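Local coordinates for protein predicted metal-dependent hydrolase of the TIM-barrel fold (Lactobacillus casei, PDB 2QPX) that probably acts as a zinc-dependent hydrolase of the amidohydrolase type, holding two zinc ions in a TIM barrel, though its substrate is unknown, at residues A[16-21]-A[316-321]; A[97-102]-A[123-128]. All blocks are in the same frame, centred on the assembly; numbering follows the deposited sequence.

Contact 1 (A[16-21]-A[316-321]); sequences DHHCHF and ASDAST. With ZN (zinc ion), chain B.
His18 lies alongside Asp318, the two side chains pointing the same way with ring and carboxylate planes 30° apart, and their ends share a zinc ion. This is the metal end of an amidohydrolase TIM barrel: His18 and His20 form the HxH motif at the end of strand 14-19, and Asp318 follows strand 313-314. Each imidazole gives NE2 to the zinc at 2.1 Å, and Asp318 OD1 completes the approach from the other segment. His18 NE2 and Asp318 OD1, 2.9 Å apart, are thus close as fellow ligands, not as a hydrogen-bonded pair. Position 167, a carboxylated lysine, also binds this zinc. Histidine suits both places: one nitrogen binds metal while the other is held, in His18 by Gln226 and in His20, weakly, by Asp101 O.

Two residues before His18, Asp16 grips Ser317 with both oxygens, close to Tyr326 of helix 323-342. Ser317 OG donates to the syn lone pair of Asp16 OD2, the two oxygens 2.5 Å apart, whereas the Ser317 N bond to OD1 arrives 36° out of the carboxylate plane. With CG anti to the backbone N (chi1 -163°), the carboxylate reaches across to the serine. Were Asp16 replaced by an alanine, Ser317 N and OG would probably lose both acceptors, and the turn before Asp318 would be less firmly placed. Ser317 OG accepts from Ala319 N at 2.9 Å, closing an ST turn around Asp318.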
ATOM      1  N   ASP A  16       0.689 -16.952  22.346  1.00 15.52           N
ATOM      2  CA  ASP A  16      -0.278 -16.584  21.303  1.00 15.19           C
ATOM      3  C   ASP A  16      -1.292 -15.647  21.957  1.00 13.88           C
ATOM      4  O   ASP A  16      -2.264 -16.091  22.574  1.00 14.66           O
ATOM      5  CB  ASP A  16      -0.974 -17.822  20.737  1.00 15.13           C
ATOM      6  CG  ASP A  16      -1.662 -17.572  19.402  1.00 13.91           C
ATOM      7  OD1 ASP A  16      -1.927 -16.388  19.070  1.00 15.72           O
ATOM      8  OD2 ASP A  16      -1.976 -18.601  18.727  1.00 15.28           O
ATOM      9  N   HIS A  17      -1.064 -14.344  21.774  1.00 13.31           N
ATOM     10  CA  HIS A  17      -1.807 -13.340  22.565  1.00 13.16           C
ATOM     11  C   HIS A  17      -3.235 -13.088  22.068  1.00 13.08           C
ATOM     12  O   HIS A  17      -4.004 -12.426  22.771  1.00 13.73           O
ATOM     13  CB  HIS A  17      -1.020 -12.022  22.718  1.00 14.61           C
ATOM     14  CG  HIS A  17      -1.254 -11.097  21.590  1.00 13.94           C
ATOM     15  ND1 HIS A  17      -2.129 -10.034  21.680  1.00 13.12           N
ATOM     16  CD2 HIS A  17      -0.810 -11.135  20.304  1.00 15.04           C
ATOM     17  CE1 HIS A  17      -2.242  -9.487  20.481  1.00 15.05           C
ATOM     18  NE2 HIS A  17      -1.443 -10.117  19.628  1.00 15.77           N
ATOM     19  N   HIS A  18      -3.571 -13.588  20.881  1.00 13.98           N
ATOM     20  CA  HIS A  18      -4.910 -13.468  20.361  1.00 13.06           C
ATOM     21  C   HIS A  18      -5.251 -14.654  19.477  1.00 13.18           C
ATOM     22  O   HIS A  18      -4.720 -14.773  18.362  1.00 13.40           O
ATOM     23  CB  HIS A  18      -5.096 -12.173  19.568  1.00 13.90           C
ATOM     24  CG  HIS A  18      -6.454 -12.091  18.956  1.00 13.92           C
ATOM     25  ND1 HIS A  18      -7.567 -11.676  19.656  1.00 15.11           N
ATOM     26  CD2 HIS A  18      -6.889 -12.449  17.730  1.00 15.64           C
ATOM     27  CE1 HIS A  18      -8.632 -11.755  18.868  1.00 15.34           C
ATOM     28  NE2 HIS A  18      -8.252 -12.244  17.701  1.00 15.25           N
ATOM     29  N   CYS A  19      -6.200 -15.465  19.935  1.00 13.36           N
ATOM     30  CA  CYS A  19      -6.638 -16.632  19.177  1.00 12.71           C
ATOM     31  C   CYS A  19      -8.037 -17.021  19.648  1.00 13.83           C
ATOM     32  O   CYS A  19      -8.677 -16.286  20.390  1.00 14.60           O
ATOM     33  CB  CYS A  19      -5.592 -17.760  19.284  1.00 13.68           C
ATOM     34  SG  CYS A  19      -5.253 -18.251  20.996  1.00 15.79           S
ATOM     35  N   HIS A  20      -8.507 -18.182  19.221  1.00 14.25           N
ATOM     36  CA  HIS A  20      -9.914 -18.525  19.289  1.00 14.43           C
ATOM     37  C   HIS A  20     -10.134 -20.024  19.615  1.00 14.30           C
ATOM     38  O   HIS A  20      -9.227 -20.877  19.508  1.00 14.15           O
ATOM     39  CB  HIS A  20     -10.577 -18.166  17.967  1.00 14.00           C
ATOM     40  CG  HIS A  20     -10.632 -16.684  17.714  1.00 14.92           C
ATOM     41  ND1 HIS A  20     -11.424 -15.840  18.455  1.00 17.25           N
ATOM     42  CD2 HIS A  20      -9.985 -15.898  16.811  1.00 17.66           C
ATOM     43  CE1 HIS A  20     -11.234 -14.585  18.041  1.00 17.08           C
ATOM     44  NE2 HIS A  20     -10.368 -14.592  17.038  1.00 16.27           N
ATOM     45  N   PHE A  21     -11.345 -20.334  20.058  1.00 13.93           N
ATOM     46  CA  PHE A  21     -11.690 -21.688  20.434  1.00 14.11           C
ATOM     47  C   PHE A  21     -11.452 -22.692  19.313  1.00 15.14           C
ATOM     48  O   PHE A  21     -11.690 -22.429  18.116  1.00 14.64           O
ATOM     49  CB  PHE A  21     -13.166 -21.809  20.751  1.00 16.36           C
ATOM     50  CG  PHE A  21     -13.627 -21.051  21.955  1.00 16.49           C
ATOM     51  CD1 PHE A  21     -13.161 -21.312  23.208  1.00 19.03           C
ATOM     52  CD2 PHE A  21     -14.593 -20.060  21.812  1.00 17.70           C
ATOM     53  CE1 PHE A  21     -13.660 -20.633  24.327  1.00 19.82           C
ATOM     54  CE2 PHE A  21     -15.067 -19.381  22.914  1.00 19.58           C
ATOM     55  CZ  PHE A  21     -14.602 -19.679  24.165  1.00 20.12           C
ATOM     56  N   ALA A 316       0.872 -13.520  17.088  1.00 13.98           N
ATOM     57  CA  ALA A 316      -0.412 -14.149  17.320  1.00 13.52           C
ATOM     58  C   ALA A 316      -0.767 -14.953  16.092  1.00 14.31           C
ATOM     59  O   ALA A 316      -0.281 -14.679  15.006  1.00 14.52           O
ATOM     60  CB  ALA A 316      -1.557 -13.135  17.608  1.00 14.23           C
ATOM     61  N   SER A 317      -1.611 -15.967  16.279  1.00 15.08           N
ATOM     62  CA  SER A 317      -2.154 -16.755  15.166  1.00 15.38           C
ATOM     63  C   SER A 317      -3.505 -16.279  14.643  1.00 14.96           C
ATOM     64  O   SER A 317      -3.814 -16.423  13.459  1.00 16.41           O
ATOM     65  CB  SER A 317      -2.295 -18.234  15.591  1.00 15.75           C
ATOM     66  OG  SER A 317      -3.294 -18.382  16.590  1.00 14.55           O
ATOM     67  N   ASP A 318      -4.331 -15.718  15.520  1.00 14.81           N
ATOM     68  CA  ASP A 318      -5.748 -15.522  15.217  1.00 12.76           C
ATOM     69  C   ASP A 318      -6.446 -16.835  14.827  1.00 14.65           C
ATOM     70  O   ASP A 318      -7.499 -16.815  14.164  1.00 17.35           O
ATOM     71  CB  ASP A 318      -6.018 -14.424  14.135  1.00 15.43           C
ATOM     72  CG  ASP A 318      -7.441 -13.916  14.198  1.00 15.78           C
ATOM     73  OD1 ASP A 318      -8.005 -13.870  15.294  1.00 15.79           O
ATOM     74  OD2 ASP A 318      -8.029 -13.520  13.176  1.00 22.05           O
ATOM     75  N   ALA A 319      -5.887 -17.963  15.263  1.00 13.16           N
ATOM     76  CA  ALA A 319      -6.375 -19.244  14.824  1.00 13.94           C
ATOM     77  C   ALA A 319      -7.617 -19.680  15.611  1.00 14.20           C
ATOM     78  O   ALA A 319      -7.756 -19.377  16.803  1.00 14.39           O
ATOM     79  CB  ALA A 319      -5.263 -20.312  14.966  1.00 14.00           C
ATOM     80  N   SER A 320      -8.507 -20.410  14.930  1.00 14.05           N
ATOM     81  CA  SER A 320      -9.623 -21.097  15.562  1.00 13.97           C
ATOM     82  C   SER A 320      -9.694 -22.492  15.034  1.00 14.46           C
ATOM     83  O   SER A 320      -9.036 -22.848  14.051  1.00 15.64           O
ATOM     84  CB  SER A 320     -10.989 -20.434  15.301  1.00 15.52           C
ATOM     85  OG  SER A 320     -11.519 -20.701  14.029  1.00 16.12           O
ATOM     86  N   THR A 321     -10.579 -23.249  15.677  1.00 14.73           N
ATOM     87  CA  THR A 321     -11.185 -24.467  15.138  1.00 13.53           C
ATOM     88  C   THR A 321     -10.288 -25.709  15.197  1.00 14.39           C
ATOM     89  O   THR A 321     -10.634 -26.681  15.855  1.00 15.63           O
ATOM     90  CB  THR A 321     -11.749 -24.197  13.696  1.00 13.51           C
ATOM     91  OG1 THR A 321     -12.719 -23.154  13.753  1.00 15.41           O
ATOM     92  CG2 THR A 321     -12.394 -25.473  13.079  1.00 14.88           C
TER
HETATM   93 ZN    ZN B 376      -9.595 -12.851  16.196  0.70 14.91          ZN
HETATM   94  O   HOH W   1     -10.149 -12.347  14.266  1.00 29.42           O

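Contact 2 (A[97-102]-A[123-128]); sequences ELLIDT and PVKAIY. With EDO (1,2-ethanediol), chain D.
Ile100 CD1 packs against Val124 CG1 at 3.5 Å, an apolar contact between neighbouring parallel strands. Strands 95-101 and 124-127 are the two strands of a right-handed beta-alpha-beta unit, the building block of the TIM barrel, with helix 113-120 as the connection. Ile100 CG1 stands anti to its carbonyl carbon (chi1 -71°), and the extended chain beyond it carries CD1 to the valine. Just past the strand, Thr102 CG2 meets Ala126 CB, and helix 113-120 covers Val124 and Ala126 through Leu113. Ile100, Val124 and Ala126, branched or small and apolar, suit their shared face, since they fill the layer between sheet and helix without polar groups to satisfy.

The other face carries Leu99, Asp101, Lys125 and Ile127. Leu99 CB meets Ile127 CG1 at 4.1 Å, and Leu99 CD2 touches Lys125 CB. Near the start of the strands, Glu97 OE2 lies over the aliphatic part of Lys125, 3.5 Å from its CG. The lysine bends at chi2 and chi4, and its NZ, 4.1 Å from Glu97 OE2 and so beyond a salt bridge with it, pairs with Glu373 instead.

Between the two faces, backbone bonds set the register. Leu98 O receives Lys125 N nearly along the C=O axis, and Lys125 O receives Ile100 N at 2.8 Å in much the same way. Farther out, Asp101 reaches toward the metal site: OD1 accepts from Gly103 N, while OD2 forms a salt bridge with Arg129 and a hydrogen bond with NZ of the carboxylated lysine at position 167. At the opposite end, a 1,2-ethanediol, probably from the crystallisation liquor, donates from O1 to Val124 O at 2.6 Å.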
ATOM      1  N   GLU A  97       1.355 -20.608  25.737  1.00 16.39           N
ATOM      2  CA  GLU A  97       0.099 -20.088  26.302  1.00 15.30           C
ATOM      3  C   GLU A  97      -0.779 -19.596  25.162  1.00 14.30           C
ATOM      4  O   GLU A  97      -0.246 -19.085  24.189  1.00 16.22           O
ATOM      5  CB  GLU A  97       0.356 -18.968  27.309  1.00 15.24           C
ATOM      6  CG  GLU A  97      -0.873 -18.595  28.127  1.00 16.99           C
ATOM      7  CD  GLU A  97      -0.656 -17.498  29.107  1.00 17.34           C
ATOM      8  OE1 GLU A  97       0.211 -16.640  28.856  1.00 19.60           O
ATOM      9  OE2 GLU A  97      -1.381 -17.512  30.139  1.00 20.05           O
ATOM     10  N   LEU A  98      -2.094 -19.744  25.322  1.00 14.93           N
ATOM     11  CA  LEU A  98      -3.089 -19.177  24.431  1.00 15.34           C
ATOM     12  C   LEU A  98      -3.955 -18.198  25.183  1.00 14.90           C
ATOM     13  O   LEU A  98      -4.473 -18.523  26.246  1.00 15.98           O
ATOM     14  CB  LEU A  98      -3.987 -20.264  23.876  1.00 14.16           C
ATOM     15  CG  LEU A  98      -3.306 -21.467  23.171  1.00 13.20           C
ATOM     16  CD1 LEU A  98      -4.407 -22.413  22.626  1.00 15.18           C
ATOM     17  CD2 LEU A  98      -2.226 -21.087  22.156  1.00 15.58           C
ATOM     18  N   LEU A  99      -4.154 -17.006  24.608  1.00 14.57           N
ATOM     19  CA  LEU A  99      -5.148 -16.064  25.115  1.00 15.02           C
ATOM     20  C   LEU A  99      -6.294 -16.020  24.099  1.00 13.37           C
ATOM     21  O   LEU A  99      -6.130 -15.508  22.991  1.00 14.57           O
ATOM     22  CB  LEU A  99      -4.544 -14.674  25.348  1.00 15.39           C
ATOM     23  CG  LEU A  99      -3.186 -14.600  26.058  1.00 16.37           C
ATOM     24  CD1 LEU A  99      -2.761 -13.141  26.323  1.00 16.62           C
ATOM     25  CD2 LEU A  99      -3.222 -15.408  27.346  1.00 17.81           C
ATOM     26  N   ILE A 100      -7.437 -16.578  24.478  1.00 14.53           N
ATOM     27  CA  ILE A 100      -8.573 -16.785  23.598  1.00 13.28           C
ATOM     28  C   ILE A 100      -9.625 -15.675  23.797  1.00 13.78           C
ATOM     29  O   ILE A 100     -10.109 -15.426  24.909  1.00 14.43           O
ATOM     30  CB  ILE A 100      -9.241 -18.141  23.815  1.00 14.22           C
ATOM     31  CG1 ILE A 100      -8.302 -19.255  23.275  1.00 16.19           C
ATOM     32  CG2 ILE A 100     -10.632 -18.191  23.177  1.00 15.75           C
ATOM     33  CD1 ILE A 100      -8.794 -20.685  23.420  1.00 16.40           C
ATOM     34  N   ASP A 101      -9.938 -15.003  22.692  1.00 15.07           N
ATOM     35  CA  ASP A 101     -11.064 -14.077  22.612  1.00 14.01           C
ATOM     36  C   ASP A 101     -12.337 -14.932  22.611  1.00 15.75           C
ATOM     37  O   ASP A 101     -12.666 -15.597  21.626  1.00 16.02           O
ATOM     38  CB  ASP A 101     -10.931 -13.234  21.340  1.00 15.78           C
ATOM     39  CG  ASP A 101     -12.189 -12.447  20.991  1.00 17.72           C
ATOM     40  OD1 ASP A 101     -13.222 -12.471  21.678  1.00 16.77           O
ATOM     41  OD2 ASP A 101     -12.073 -11.811  19.940  1.00 19.27           O
ATOM     42  N   THR A 102     -13.053 -14.938  23.727  1.00 15.28           N
ATOM     43  CA  THR A 102     -14.138 -15.879  23.904  1.00 16.60           C
ATOM     44  C   THR A 102     -15.454 -15.379  23.249  1.00 17.71           C
ATOM     45  O   THR A 102     -16.487 -16.031  23.370  1.00 19.48           O
ATOM     46  CB  THR A 102     -14.367 -16.176  25.396  1.00 16.16           C
ATOM     47  OG1 THR A 102     -14.644 -14.947  26.075  1.00 17.75           O
ATOM     48  CG2 THR A 102     -13.180 -16.867  26.037  1.00 18.60           C
ATOM     49  N   PRO A 123      -1.355 -23.625  29.256  1.00 16.79           N
ATOM     50  CA  PRO A 123      -2.398 -22.762  29.810  1.00 16.89           C
ATOM     51  C   PRO A 123      -3.156 -21.937  28.771  1.00 15.53           C
ATOM     52  O   PRO A 123      -2.591 -21.528  27.747  1.00 16.64           O
ATOM     53  CB  PRO A 123      -1.639 -21.860  30.777  1.00 18.93           C
ATOM     54  CG  PRO A 123      -0.209 -21.958  30.372  1.00 23.05           C
ATOM     55  CD  PRO A 123      -0.026 -23.327  29.808  1.00 18.02           C
ATOM     56  N   VAL A 124      -4.426 -21.684  29.078  1.00 16.62           N
ATOM     57  CA  VAL A 124      -5.358 -20.978  28.190  1.00 15.52           C
ATOM     58  C   VAL A 124      -6.135 -19.989  29.056  1.00 18.09           C
ATOM     59  O   VAL A 124      -6.707 -20.386  30.082  1.00 21.43           O
ATOM     60  CB  VAL A 124      -6.343 -21.962  27.496  1.00 16.22           C
ATOM     61  CG1 VAL A 124      -7.368 -21.218  26.612  1.00 20.35           C
ATOM     62  CG2 VAL A 124      -5.559 -23.027  26.694  1.00 15.88           C
ATOM     63  N   LYS A 125      -6.106 -18.711  28.685  1.00 16.13           N
ATOM     64  CA  LYS A 125      -6.822 -17.662  29.410  1.00 16.87           C
ATOM     65  C   LYS A 125      -7.759 -16.918  28.457  1.00 16.06           C
ATOM     66  O   LYS A 125      -7.639 -17.018  27.227  1.00 18.26           O
ATOM     67  CB  LYS A 125      -5.861 -16.691  30.056  1.00 19.58           C
ATOM     68  CG  LYS A 125      -4.753 -17.407  30.863  1.00 24.45           C
ATOM     69  CD  LYS A 125      -4.668 -17.036  32.255  1.00 28.71           C
ATOM     70  CE  LYS A 125      -3.548 -17.816  32.961  1.00 27.62           C
ATOM     71  NZ  LYS A 125      -2.761 -16.917  33.919  1.00 32.92           N
ATOM     72  N   ALA A 126      -8.696 -16.175  29.037  1.00 16.02           N
ATOM     73  CA  ALA A 126      -9.759 -15.489  28.292  1.00 15.58           C
ATOM     74  C   ALA A 126      -9.484 -13.995  28.119  1.00 14.89           C
ATOM     75  O   ALA A 126      -9.056 -13.288  29.046  1.00 15.58           O
ATOM     76  CB  ALA A 126     -11.104 -15.649  29.046  1.00 17.00           C
ATOM     77  N   ILE A 127      -9.854 -13.522  26.941  1.00 14.65           N
ATOM     78  CA  ILE A 127      -9.939 -12.097  26.541  1.00 13.76           C
ATOM     79  C   ILE A 127     -11.416 -11.726  26.442  1.00 14.44           C
ATOM     80  O   ILE A 127     -12.224 -12.470  25.882  1.00 15.38           O
ATOM     81  CB  ILE A 127      -9.237 -11.823  25.177  1.00 14.53           C
ATOM     82  CG1 ILE A 127      -7.716 -12.144  25.259  1.00 15.07           C
ATOM     83  CG2 ILE A 127      -9.492 -10.387  24.645  1.00 15.11           C
ATOM     84  CD1 ILE A 127      -6.858 -11.177  26.088  1.00 18.09           C
ATOM     85  N   TYR A 128     -11.767 -10.579  27.031  1.00 14.87           N
ATOM     86  CA  TYR A 128     -13.157 -10.115  27.161  1.00 14.40           C
ATOM     87  C   TYR A 128     -13.555  -9.317  25.942  1.00 14.34           C
ATOM     88  O   TYR A 128     -13.069  -8.205  25.724  1.00 14.90           O
ATOM     89  CB  TYR A 128     -13.231  -9.213  28.378  1.00 14.65           C
ATOM     90  CG  TYR A 128     -14.592  -8.677  28.794  1.00 15.10           C
ATOM     91  CD1 TYR A 128     -15.217  -7.629  28.145  1.00 15.67           C
ATOM     92  CD2 TYR A 128     -15.240  -9.208  29.894  1.00 16.22           C
ATOM     93  CE1 TYR A 128     -16.450  -7.154  28.578  1.00 16.08           C
ATOM     94  CE2 TYR A 128     -16.445  -8.713  30.354  1.00 17.54           C
ATOM     95  CZ  TYR A 128     -17.063  -7.679  29.675  1.00 15.52           C
ATOM     96  OH  TYR A 128     -18.276  -7.160  30.069  1.00 18.03           O
TER
HETATM   97  C1  EDO D 378      -7.586 -22.828  31.696  1.00 32.24           C
HETATM   98  O1  EDO D 378      -7.676 -21.493  32.243  1.00 36.09           O
HETATM   99  C2  EDO D 378      -6.357 -23.506  32.274  1.00 32.72           C
HETATM  100  O2  EDO D 378      -5.139 -22.894  31.829  1.00 23.88           O

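The contacts meet where strand 14-19 of contact 1 pairs with strand 95-101 of contact 2 in one three-stranded parallel sheet; their centres lie about 8 Å apart. Contact 1 is wholly buried near the middle of the chain and joins the first strand to the loop after strand 313-314 through metal ligation and carboxylate bonds. Contact 2 is only partly buried, its 123-128 side being the more accessible, and rests on regular backbone pairing and apolar packing between successive strands. Asp16 O to Leu99 N and Cys19 O to Asp101 N, each 2.9 Å, are probable hydrogen bonds that run up to Asp101, which lies beside the zinc-binding histidines.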